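Insecticidal crystal protein Cry7Cal (Bacillus thuringiensis, PDB 5ZI1) acts as an insecticidal toxin active against locusts and, like other delta-endotoxins, probably binds gut-cell receptors before forming membrane pores. Local coordinates at residues Arg527-Gly532 against Ala549-Gly554; Ile499-Leu504 against Ala583-Cys588; Ile471-Ala476 against Ile590-Ile595; Gly534-Ser539 against Leu562-Asp567. All coordinates share one frame; numbering follows the deposited sequence.

All four contacts lie in the last domain of this toxin fragment, the beta-sandwich domain III of the three-domain fold. Contact 3 joins two strands of one sheet. Contact 4 packs strands of the two facing sheets, and its centre is about 14 Å from that of contact 3; Met536 of contact 4 touches Ile592 of contact 3. Contacts 1 and 2 lie toward the loops at one end of the domain, with centres about 12 Å apart. There Thr531 and Gly532 pack on Cys588. Contact 1 is tied to contact 3 by the salt bridge between Arg527 and Asp593. In contact 2, Ile499 lies against Ile592 of contact 3.

Contact 1 of 4, residues Arg527-Gly532 against Ala549-Gly554; sequences RYAATG and ATMKEG
Thr550 sets its OG1 between its own backbone N and carbonyl carbon (chi1 68°), which aims the hydroxyl at the backbone of Ala530 and leaves CG2 beside the ring of Tyr528. The result is a two-way grip on one residue. Ala530 N donates to Thr550 OG1 at 3.1 Å, nearly straight at 163°. In return Thr550 N donates to Ala530 O at 2.8 Å, coming in tilted from the carbonyl plane. Met551 N adds a weak, bent bond to the same oxygen. Thr550 OG1 is also hydrogen-bonded to Lys558 O, so this hydroxyl links the strand end to the far part of its own loop.

Mostly apolar contacts surround these bonds. The CG2 methyl of Thr550 sits 3.7 Å from Tyr528 OH and meets the ring obliquely. The hydroxyl of Tyr528 itself is hydrogen-bonded to Thr548 O. Met551 CG lies between its backbone N and carbonyl carbon (chi1 53°), and the chain runs on extended to SD, 4.1 Å from Ala529 CB. Further along, the CA of Thr531 makes a CH...O contact of 3.3 Å with Met551 O. The CG2 methyl of Thr531 rests 3.6 Å from Glu553 CA, while its OG1 is bonded to Thr589 N. Gly532 packs against the CB of Ala549.

The 549-554 loop leaves strand 545-547 in one sheet and leads to strand 560-571 in the other. It is fastened on the way to the end of strand 521-530. Such a crossing between facing sheets belongs to the beta-sandwich of domain III in three-domain Cry toxins.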
loop_
_atom_site.group_PDB
_atom_site.type_symbol
_atom_site.label_atom_id
_atom_site.label_comp_id
_atom_site.label_asym_id
_atom_site.label_seq_id
_atom_site.Cartn_x
_atom_site.Cartn_y
_atom_site.Cartn_z
ATOM N N ARG A 527 -0.842 17.752 4.360
ATOM C CA ARG A 527 0.311 17.128 4.988
ATOM C C ARG A 527 1.466 17.271 4.004
ATOM O O ARG A 527 1.447 16.655 2.928
ATOM C CB ARG A 527 0.017 15.670 5.324
ATOM C CG ARG A 527 1.204 14.888 5.848
ATOM C CD ARG A 527 0.760 13.573 6.441
ATOM N NE ARG A 527 1.749 13.069 7.392
ATOM C CZ ARG A 527 2.798 12.318 7.064
ATOM N NH1 ARG A 527 3.016 11.987 5.796
ATOM N NH2 ARG A 527 3.645 11.914 8.010
ATOM N N TYR A 528 2.456 18.100 4.366
ATOM C CA TYR A 528 3.457 18.587 3.426
ATOM C C TYR A 528 4.845 18.564 4.057
ATOM O O TYR A 528 5.016 18.352 5.262
ATOM C CB TYR A 528 3.146 20.013 2.972
ATOM C CG TYR A 528 3.637 21.036 3.964
ATOM C CD1 TYR A 528 2.951 21.269 5.139
ATOM C CD2 TYR A 528 4.805 21.745 3.740
ATOM C CE1 TYR A 528 3.416 22.192 6.075
ATOM C CE2 TYR A 528 5.280 22.658 4.661
ATOM C CZ TYR A 528 4.575 22.887 5.827
ATOM O OH TYR A 528 5.029 23.811 6.754
ATOM N N ALA A 529 5.846 18.804 3.213
ATOM C CA ALA A 529 7.224 18.972 3.627
ATOM C C ALA A 529 7.847 20.012 2.714
ATOM O O ALA A 529 7.476 20.110 1.540
ATOM C CB ALA A 529 8.010 17.659 3.561
ATOM N N ALA A 530 8.774 20.807 3.262
ATOM C CA ALA A 530 9.340 21.895 2.480
ATOM C C ALA A 530 10.714 22.241 3.028
ATOM O O ALA A 530 10.967 22.103 4.225
ATOM C CB ALA A 530 8.430 23.135 2.490
ATOM N N THR A 531 11.591 22.682 2.121
ATOM C CA THR A 531 12.942 23.137 2.420
ATOM C C THR A 531 13.027 24.646 2.593
ATOM O O THR A 531 14.117 25.167 2.863
ATOM C CB THR A 531 13.900 22.718 1.307
ATOM O OG1 THR A 531 13.395 23.191 0.055
ATOM C CG2 THR A 531 14.042 21.197 1.248
ATOM N N GLY A 532 11.912 25.355 2.422
ATOM C CA GLY A 532 11.885 26.794 2.590
ATOM C C GLY A 532 10.465 27.246 2.838
ATOM O O GLY A 532 9.528 26.444 2.879
ATOM N N ALA A 549 9.460 26.106 6.647
ATOM C CA ALA A 549 10.259 24.947 6.291
ATOM C C ALA A 549 10.098 23.845 7.323
ATOM O O ALA A 549 9.878 24.097 8.507
ATOM C CB ALA A 549 11.731 25.327 6.174
ATOM N N THR A 550 10.177 22.606 6.855
ATOM C CA THR A 550 10.186 21.466 7.755
ATOM C C THR A 550 11.495 20.695 7.728
ATOM O O THR A 550 11.686 19.810 8.562
ATOM C CB THR A 550 9.028 20.519 7.415
ATOM O OG1 THR A 550 9.275 19.909 6.138
ATOM C CG2 THR A 550 7.714 21.309 7.376
ATOM N N MET A 551 12.404 21.024 6.819
ATOM C CA MET A 551 13.578 20.209 6.563
ATOM C C MET A 551 14.573 21.053 5.789
ATOM O O MET A 551 14.221 22.095 5.227
ATOM C CB MET A 551 13.220 18.956 5.761
ATOM C CG MET A 551 12.451 19.285 4.501
ATOM S SD MET A 551 12.070 17.867 3.448
ATOM C CE MET A 551 13.731 17.261 3.137
ATOM N N LYS A 552 15.818 20.586 5.766
ATOM C CA LYS A 552 16.874 21.198 4.975
ATOM C C LYS A 552 17.032 20.411 3.681
ATOM O O LYS A 552 16.756 19.213 3.631
ATOM C CB LYS A 552 18.199 21.231 5.747
ATOM C CG LYS A 552 18.138 21.981 7.073
ATOM C CD LYS A 552 19.481 21.929 7.806
ATOM C CE LYS A 552 20.191 23.290 7.806
ATOM N NZ LYS A 552 21.677 23.152 7.959
ATOM N N GLU A 553 17.459 21.100 2.628
ATOM C CA GLU A 553 17.569 20.452 1.334
ATOM C C GLU A 553 18.469 19.233 1.429
ATOM O O GLU A 553 19.491 19.246 2.119
ATOM C CB GLU A 553 18.110 21.416 0.285
ATOM C CG GLU A 553 17.982 20.860 -1.126
ATOM C CD GLU A 553 18.611 21.766 -2.165
ATOM O OE1 GLU A 553 19.087 21.236 -3.197
ATOM O OE2 GLU A 553 18.637 23.003 -1.945
ATOM N N GLY A 554 18.056 18.162 0.761
ATOM C CA GLY A 554 18.792 16.917 0.737
ATOM C C GLY A 554 18.454 15.912 1.818
ATOM O O GLY A 554 18.432 14.710 1.549
#

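Contact 2 of 4, residues Ile499-Leu504 against Ala583-Cys588; sequences IVNNNL and ANTSNC
Asn501 starts a short 3-10 turn at the end of strand 496-500, and its backbone N reaches Cys588 O in a straight but weak hydrogen bond of 3.3 Å. On the other side the chain makes an inverse gamma turn centred on Asn587.

The side chain of Asn501 is the first link. With CG opposite the backbone N (chi1 170°), the amide extends across to the 583-588 loop. There ND2 donates to Ser586 O at 2.9 Å. The acceptor lies close to the amide plane of Asn501, but the donor sits 39° above the plane of the Ser586 carbonyl. The CG2 methyl of Thr585 packs beside Asn501 ND2 at 3.3 Å. Thr585 OG1 is turned to other partners, Ile581 O and Val535 N.

These are end loops of the domain III beta-sandwich. The contact joins the turn after strand 496-500 to the loop leading into strand 589-599; the two strands are neighbours in one sheet.

A pair of side-chain amides lies nearer the surface. Asn502 ND2 donates to Asn587 OD1 at 2.9 Å. The two amide planes are almost perpendicular, 88° apart, and the acceptor lies in the plane of the Asn502 amide. Asn587 OD1 is held by two donors, one from this side chain and one from a water. The water bridges the same two residues: it accepts from Asn502 N at 3.1 Å and donates to Asn587 OD1 at 2.8 Å.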
loop_
_atom_site.group_PDB
_atom_site.type_symbol
_atom_site.label_atom_id
_atom_site.label_comp_id
_atom_site.label_asym_id
_atom_site.label_seq_id
_atom_site.Cartn_x
_atom_site.Cartn_y
_atom_site.Cartn_z
ATOM N N ILE A 499 7.250 19.484 -5.703
ATOM C CA ILE A 499 7.160 20.773 -6.377
ATOM C C ILE A 499 8.468 21.528 -6.171
ATOM O O ILE A 499 8.921 21.700 -5.033
ATOM C CB ILE A 499 5.970 21.595 -5.851
ATOM C CG1 ILE A 499 4.716 20.726 -5.783
ATOM C CG2 ILE A 499 5.714 22.822 -6.732
ATOM C CD1 ILE A 499 3.692 21.264 -4.820
ATOM N N VAL A 500 9.070 21.977 -7.271
ATOM C CA VAL A 500 10.222 22.874 -7.251
ATOM C C VAL A 500 9.763 24.229 -7.791
ATOM O O VAL A 500 9.381 24.336 -8.964
ATOM C CB VAL A 500 11.392 22.313 -8.070
ATOM C CG1 VAL A 500 12.588 23.213 -7.934
ATOM C CG2 VAL A 500 11.730 20.878 -7.625
ATOM N N ASN A 501 9.821 25.267 -6.941
ATOM C CA ASN A 501 9.076 26.501 -7.203
ATOM C C ASN A 501 9.638 27.248 -8.407
ATOM O O ASN A 501 8.880 27.666 -9.291
ATOM C CB ASN A 501 9.074 27.386 -5.945
ATOM C CG ASN A 501 8.528 28.803 -6.190
ATOM O OD1 ASN A 501 7.814 29.056 -7.164
ATOM N ND2 ASN A 501 8.838 29.722 -5.270
ATOM N N ASN A 502 10.964 27.405 -8.480
ATOM C CA ASN A 502 11.534 28.111 -9.623
ATOM C C ASN A 502 11.230 27.427 -10.954
ATOM O O ASN A 502 11.426 28.048 -12.005
ATOM C CB ASN A 502 13.058 28.302 -9.467
ATOM C CG ASN A 502 13.868 27.005 -9.646
ATOM O OD1 ASN A 502 13.923 26.419 -10.742
ATOM N ND2 ASN A 502 14.550 26.585 -8.575
ATOM N N ASN A 503 10.759 26.179 -10.947
ATOM C CA ASN A 503 10.401 25.499 -12.183
ATOM C C ASN A 503 8.900 25.470 -12.440
ATOM O O ASN A 503 8.479 24.990 -13.501
ATOM C CB ASN A 503 10.941 24.068 -12.181
ATOM C CG ASN A 503 12.434 24.015 -12.384
ATOM O OD1 ASN A 503 13.014 24.890 -13.029
ATOM N ND2 ASN A 503 13.071 22.990 -11.830
ATOM N N LEU A 504 8.090 25.965 -11.509
ATOM C CA LEU A 504 6.663 26.116 -11.751
ATOM C C LEU A 504 6.423 27.126 -12.867
ATOM O O LEU A 504 6.889 28.269 -12.765
ATOM C CB LEU A 504 5.946 26.578 -10.490
ATOM C CG LEU A 504 5.306 25.517 -9.601
ATOM C CD1 LEU A 504 4.485 26.193 -8.510
ATOM C CD2 LEU A 504 4.446 24.573 -10.411
ATOM N N ALA A 583 5.369 34.099 -6.187
ATOM C CA ALA A 583 5.954 35.398 -5.854
ATOM C C ALA A 583 6.367 35.501 -4.398
ATOM O O ALA A 583 7.348 36.182 -4.082
ATOM C CB ALA A 583 4.967 36.516 -6.173
ATOM N N ASN A 584 5.638 34.845 -3.497
ATOM C CA ASN A 584 5.908 34.938 -2.069
ATOM C C ASN A 584 6.462 33.636 -1.505
ATOM O O ASN A 584 6.442 33.424 -0.287
ATOM C CB ASN A 584 4.637 35.351 -1.333
ATOM C CG ASN A 584 4.001 36.588 -1.932
ATOM O OD1 ASN A 584 3.151 36.501 -2.828
ATOM N ND2 ASN A 584 4.414 37.755 -1.443
ATOM N N THR A 585 6.960 32.762 -2.364
ATOM C CA THR A 585 7.522 31.488 -1.950
ATOM C C THR A 585 9.018 31.504 -2.224
ATOM O O THR A 585 9.462 31.983 -3.273
ATOM C CB THR A 585 6.833 30.326 -2.689
ATOM O OG1 THR A 585 5.454 30.272 -2.304
ATOM C CG2 THR A 585 7.491 28.977 -2.368
ATOM N N SER A 586 9.795 30.994 -1.274
ATOM C CA SER A 586 11.240 30.960 -1.433
ATOM C C SER A 586 11.633 30.018 -2.576
ATOM O O SER A 586 10.797 29.369 -3.208
ATOM C CB SER A 586 11.907 30.526 -0.133
ATOM O OG SER A 586 11.517 29.200 0.209
ATOM N N ASN A 587 12.936 29.954 -2.847
ATOM C CA ASN A 587 13.473 29.081 -3.886
ATOM C C ASN A 587 13.742 27.719 -3.249
ATOM O O ASN A 587 14.865 27.373 -2.892
ATOM C CB ASN A 587 14.728 29.690 -4.495
ATOM C CG ASN A 587 15.268 28.879 -5.644
ATOM O OD1 ASN A 587 14.701 27.852 -6.015
ATOM N ND2 ASN A 587 16.375 29.334 -6.218
ATOM N N CYS A 588 12.676 26.939 -3.096
ATOM C CA CYS A 588 12.723 25.733 -2.290
ATOM C C CYS A 588 12.021 24.592 -3.022
ATOM O O CYS A 588 11.563 24.733 -4.160
ATOM C CB CYS A 588 12.072 25.965 -0.926
ATOM S SG CYS A 588 10.311 26.328 -1.046
HETATM O O HOH W 1 12.357 26.266 -5.973
#

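Contact 3 of 4, residues Ile471-Ala476 against Ile590-Ile595; sequences IPAVKA and IYIDKI
Ile471 and Ile595 form an antiparallel hydrogen-bonded pair at the end of strand 468-472. Ile471 N donates to Ile595 O at 2.7 Å, in the carbonyl plane, and Ile595 N returns a bond of the same length to Ile471 O. Pro472 and Lys594 follow as a non-hydrogen-bonded pair, a position that needs no N-H toward strand 589-599. The chain then turns into a short 3-10 segment. Its first residue keeps one more bond, from Ala473 N to Asp593 O at 3.1 Å and 175°. A water accepts from Val474 N and donates to the same oxygen, Asp593 O.

Strand 589-599 is a central strand of this sheet in the domain III beta-sandwich. It also pairs with strands 496-500 and 521-530. Opposite Arg527, Asp593 and Lys594 form a classic beta bulge.

Ile471 and Ile595 point to the same face of the sheet, toward Met512 and Phe510 of the other sheet. Lys594 bends at its second torsion (chi2 -69°), which lays CD over the proline ring, 3.8 Å from Pro472 CG. Its NZ makes a weak hydrogen bond to Thr492 O. The CB of Ala473 meets the CG2 branch of Ile592 at 3.8 Å and also touches Leu497 of strand 496-500.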
loop_
_atom_site.group_PDB
_atom_site.type_symbol
_atom_site.label_atom_id
_atom_site.label_comp_id
_atom_site.label_asym_id
_atom_site.label_seq_id
_atom_site.Cartn_x
_atom_site.Cartn_y
_atom_site.Cartn_z
ATOM N N ILE A 471 -7.317 12.436 1.248
ATOM C CA ILE A 471 -7.249 12.161 -0.175
ATOM C C ILE A 471 -5.810 12.403 -0.608
ATOM O O ILE A 471 -5.300 13.517 -0.450
ATOM C CB ILE A 471 -8.205 13.047 -0.987
ATOM C CG1 ILE A 471 -9.644 12.897 -0.489
ATOM C CG2 ILE A 471 -8.088 12.705 -2.462
ATOM C CD1 ILE A 471 -10.665 13.665 -1.346
ATOM N N PRO A 472 -5.122 11.401 -1.148
ATOM C CA PRO A 472 -3.744 11.612 -1.578
ATOM C C PRO A 472 -3.694 12.584 -2.731
ATOM O O PRO A 472 -4.599 12.644 -3.561
ATOM C CB PRO A 472 -3.289 10.215 -2.009
ATOM C CG PRO A 472 -4.105 9.314 -1.152
ATOM C CD PRO A 472 -5.458 9.979 -1.049
ATOM N N ALA A 473 -2.623 13.364 -2.764
ATOM C CA ALA A 473 -2.427 14.277 -3.879
ATOM C C ALA A 473 -2.452 13.537 -5.210
ATOM O O ALA A 473 -2.894 14.093 -6.222
ATOM C CB ALA A 473 -1.108 15.041 -3.695
ATOM N N VAL A 474 -1.992 12.284 -5.237
ATOM C CA VAL A 474 -1.986 11.562 -6.501
ATOM C C VAL A 474 -3.387 11.194 -6.974
ATOM O O VAL A 474 -3.539 10.799 -8.128
ATOM C CB VAL A 474 -1.082 10.312 -6.433
ATOM C CG1 VAL A 474 0.356 10.734 -6.231
ATOM C CG2 VAL A 474 -1.514 9.380 -5.329
ATOM N N LYS A 475 -4.424 11.359 -6.135
ATOM C CA LYS A 475 -5.802 11.219 -6.609
ATOM C C LYS A 475 -6.226 12.354 -7.542
ATOM O O LYS A 475 -7.331 12.292 -8.095
ATOM C CB LYS A 475 -6.784 11.129 -5.438
ATOM C CG LYS A 475 -6.623 9.887 -4.541
ATOM C CD LYS A 475 -6.865 8.588 -5.323
ATOM C CE LYS A 475 -8.314 8.456 -5.820
ATOM N NZ LYS A 475 -9.306 8.132 -4.731
ATOM N N ALA A 476 -5.382 13.368 -7.738
ATOM C CA ALA A 476 -5.575 14.368 -8.782
ATOM C C ALA A 476 -5.716 13.704 -10.155
ATOM O O ALA A 476 -5.492 12.500 -10.323
ATOM C CB ALA A 476 -4.399 15.340 -8.817
ATOM N N ILE A 590 8.927 21.668 -2.293
ATOM C CA ILE A 590 7.742 21.368 -1.497
ATOM C C ILE A 590 7.257 19.979 -1.879
ATOM O O ILE A 590 7.191 19.634 -3.065
ATOM C CB ILE A 590 6.615 22.403 -1.719
ATOM C CG1 ILE A 590 7.065 23.807 -1.321
ATOM C CG2 ILE A 590 5.364 22.024 -0.956
ATOM C CD1 ILE A 590 7.276 24.691 -2.503
ATOM N N TYR A 591 6.919 19.180 -0.874
ATOM C CA TYR A 591 6.351 17.861 -1.086
ATOM C C TYR A 591 4.935 17.858 -0.542
ATOM O O TYR A 591 4.700 18.328 0.574
ATOM C CB TYR A 591 7.186 16.781 -0.397
ATOM C CG TYR A 591 8.629 16.781 -0.811
ATOM C CD1 TYR A 591 9.570 17.542 -0.114
ATOM C CD2 TYR A 591 9.061 16.020 -1.901
ATOM C CE1 TYR A 591 10.892 17.552 -0.489
ATOM C CE2 TYR A 591 10.393 16.011 -2.279
ATOM C CZ TYR A 591 11.303 16.773 -1.570
ATOM O OH TYR A 591 12.628 16.776 -1.952
ATOM N N ILE A 592 3.997 17.356 -1.336
ATOM C CA ILE A 592 2.600 17.261 -0.944
ATOM C C ILE A 592 2.280 15.782 -0.827
ATOM O O ILE A 592 2.405 15.033 -1.803
ATOM C CB ILE A 592 1.664 17.943 -1.954
ATOM C CG1 ILE A 592 2.100 19.383 -2.240
ATOM C CG2 ILE A 592 0.204 17.856 -1.485
ATOM C CD1 ILE A 592 1.926 20.346 -1.078
ATOM N N ASP A 593 1.874 15.359 0.359
ATOM C CA ASP A 593 1.534 13.967 0.577
ATOM C C ASP A 593 0.018 13.804 0.489
ATOM O O ASP A 593 -0.500 13.400 -0.557
ATOM C CB ASP A 593 2.107 13.507 1.921
ATOM C CG ASP A 593 1.598 12.147 2.347
ATOM O OD1 ASP A 593 1.272 11.324 1.462
ATOM O OD2 ASP A 593 1.512 11.908 3.579
ATOM N N LYS A 594 -0.707 14.151 1.552
ATOM C CA LYS A 594 -2.148 13.971 1.605
ATOM C C LYS A 594 -2.867 15.315 1.678
ATOM O O LYS A 594 -2.327 16.326 2.171
ATOM C CB LYS A 594 -2.554 13.118 2.812
ATOM C CG LYS A 594 -1.825 11.787 2.920
ATOM C CD LYS A 594 -2.231 10.803 1.792
ATOM C CE LYS A 594 -1.410 9.499 1.874
ATOM N NZ LYS A 594 -1.510 8.844 3.217
ATOM N N ILE A 595 -4.104 15.311 1.188
ATOM C CA ILE A 595 -5.014 16.440 1.315
ATOM C C ILE A 595 -6.131 15.999 2.234
ATOM O O ILE A 595 -6.784 14.980 1.972
ATOM C CB ILE A 595 -5.569 16.879 -0.038
ATOM C CG1 ILE A 595 -4.448 16.852 -1.069
ATOM C CG2 ILE A 595 -6.177 18.255 0.091
ATOM C CD1 ILE A 595 -3.431 17.917 -0.812
HETATM O O HOH W 2 -0.096 11.671 -3.158
#

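Contact 4 of 4, residues Gly534-Ser539 against Leu562-Asp567; sequences GVMSFS and LTMGND
Met564 and Met536 meet in the core of the domain III beta-sandwich, where strands of the two facing sheets pack. Strand 534-538 belongs to one sheet and strand 560-571 to the other. The axes of strand segments 534-538 and 562-564 come within 8.4 Å and cross at -47°. No hydrogen bond joins the two segments, and every touching residue is buried.

The first kind of contact sets a side chain against backbone. Met564 sends its sulfur across to strand 534-538. Met564 SD lies 3.9 Å from Ser537 CA and also 3.9 Å from Phe538 N. Ser537 points its own CB away from this interface and bonds its OG to Asp544.

The second kind is apolar packing between side chains. Met536 and Leu562 both point toward the other strand. Met536 runs out with CG opposite its backbone N (chi1 -162°) and turns only at its last torsion. This brings its CE to 4.1 Å from Leu562 CD1, while its SD lies 4.2 Å from Leu562 CD2. The sulfur and the terminal methyl of Met536 thus each face a different methyl branch of Leu562. Leu562 also touches Tyr528 and Phe547, and Met536 reaches Leu578 and Ile580 in its own sheet. Phe538 joins this packing through its base. Its CB faces Met564, but the ring leads off to Ser576 and Leu578. Met564 bends at its final torsion (chi3 -68°), and its CE methyl comes to rest 3.8 Å from Phe538 CB.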
loop_
_atom_site.group_PDB
_atom_site.type_symbol
_atom_site.label_atom_id
_atom_site.label_comp_id
_atom_site.label_asym_id
_atom_site.label_seq_id
_atom_site.Cartn_x
_atom_site.Cartn_y
_atom_site.Cartn_z
ATOM N N GLY A 534 6.948 29.591 2.214
ATOM C CA GLY A 534 6.135 30.082 1.118
ATOM C C GLY A 534 4.672 30.154 1.477
ATOM O O GLY A 534 4.299 30.077 2.651
ATOM N N VAL A 535 3.838 30.275 0.437
ATOM C CA VAL A 535 2.408 30.509 0.584
ATOM C C VAL A 535 1.654 29.533 -0.310
ATOM O O VAL A 535 1.983 29.383 -1.492
ATOM C CB VAL A 535 2.041 31.970 0.245
ATOM C CG1 VAL A 535 0.545 32.157 0.233
ATOM C CG2 VAL A 535 2.674 32.914 1.253
ATOM N N MET A 536 0.645 28.876 0.254
ATOM C CA MET A 536 -0.160 27.879 -0.432
ATOM C C MET A 536 -1.610 28.354 -0.501
ATOM O O MET A 536 -2.040 29.211 0.273
ATOM C CB MET A 536 -0.059 26.520 0.294
ATOM C CG MET A 536 -0.479 25.299 -0.524
ATOM S SD MET A 536 -0.315 23.732 0.392
ATOM C CE MET A 536 1.477 23.636 0.566
ATOM N N SER A 537 -2.373 27.779 -1.430
ATOM C CA SER A 537 -3.768 28.155 -1.604
ATOM C C SER A 537 -4.546 26.986 -2.195
ATOM O O SER A 537 -3.994 26.162 -2.935
ATOM C CB SER A 537 -3.910 29.380 -2.509
ATOM O OG SER A 537 -5.274 29.652 -2.773
ATOM N N PHE A 538 -5.843 26.930 -1.881
ATOM C CA PHE A 538 -6.673 25.822 -2.322
ATOM C C PHE A 538 -8.056 26.339 -2.701
ATOM O O PHE A 538 -8.558 27.301 -2.111
ATOM C CB PHE A 538 -6.766 24.736 -1.239
ATOM C CG PHE A 538 -7.217 23.404 -1.760
ATOM C CD1 PHE A 538 -6.301 22.503 -2.282
ATOM C CD2 PHE A 538 -8.555 23.054 -1.739
ATOM C CE1 PHE A 538 -6.711 21.277 -2.772
ATOM C CE2 PHE A 538 -8.972 21.831 -2.225
ATOM C CZ PHE A 538 -8.050 20.943 -2.741
ATOM N N SER A 539 -8.657 25.706 -3.711
ATOM C CA SER A 539 -9.961 26.138 -4.195
ATOM C C SER A 539 -10.959 26.180 -3.053
ATOM O O SER A 539 -10.879 25.398 -2.104
ATOM C CB SER A 539 -10.483 25.195 -5.279
ATOM O OG SER A 539 -9.737 25.335 -6.474
ATOM N N LEU A 562 -0.485 21.872 7.540
ATOM C CA LEU A 562 -0.759 23.243 7.153
ATOM C C LEU A 562 -2.252 23.340 6.896
ATOM O O LEU A 562 -2.768 22.684 5.987
ATOM C CB LEU A 562 0.036 23.600 5.898
ATOM C CG LEU A 562 -0.252 24.924 5.197
ATOM C CD1 LEU A 562 0.898 25.186 4.353
ATOM C CD2 LEU A 562 -1.480 24.873 4.254
ATOM N N THR A 563 -2.935 24.187 7.647
ATOM C CA THR A 563 -4.383 24.255 7.590
ATOM C C THR A 563 -4.839 25.507 6.855
ATOM O O THR A 563 -4.382 26.615 7.158
ATOM C CB THR A 563 -4.958 24.202 9.002
ATOM O OG1 THR A 563 -4.470 23.023 9.644
ATOM C CG2 THR A 563 -6.480 24.181 8.972
ATOM N N MET A 564 -5.731 25.321 5.881
ATOM C CA MET A 564 -6.354 26.425 5.171
ATOM C C MET A 564 -7.833 26.445 5.510
ATOM O O MET A 564 -8.497 25.404 5.465
ATOM C CB MET A 564 -6.133 26.303 3.669
ATOM C CG MET A 564 -4.708 26.535 3.254
ATOM S SD MET A 564 -4.379 25.975 1.584
ATOM C CE MET A 564 -4.562 24.223 1.871
ATOM N N GLY A 565 -8.346 27.622 5.836
ATOM C CA GLY A 565 -9.695 27.752 6.329
ATOM C C GLY A 565 -9.797 27.991 7.816
ATOM O O GLY A 565 -10.880 27.810 8.377
ATOM N N ASN A 566 -8.703 28.377 8.475
ATOM C CA ASN A 566 -8.785 28.762 9.876
ATOM C C ASN A 566 -9.366 30.163 10.038
ATOM O O ASN A 566 -10.058 30.429 11.028
ATOM C CB ASN A 566 -7.404 28.672 10.530
ATOM C CG ASN A 566 -7.052 27.259 10.969
ATOM O OD1 ASN A 566 -7.933 26.446 11.258
ATOM N ND2 ASN A 566 -5.757 26.968 11.045
ATOM N N ASP A 567 -9.108 31.064 9.082
ATOM C CA ASP A 567 -9.732 32.386 9.123
ATOM C C ASP A 567 -11.243 32.277 8.898
ATOM O O ASP A 567 -12.039 32.696 9.746
ATOM C CB ASP A 567 -9.081 33.323 8.093
ATOM C CG ASP A 567 -7.575 33.517 8.329
ATOM O OD1 ASP A 567 -7.079 33.158 9.421
ATOM O OD2 ASP A 567 -6.881 34.051 7.428
#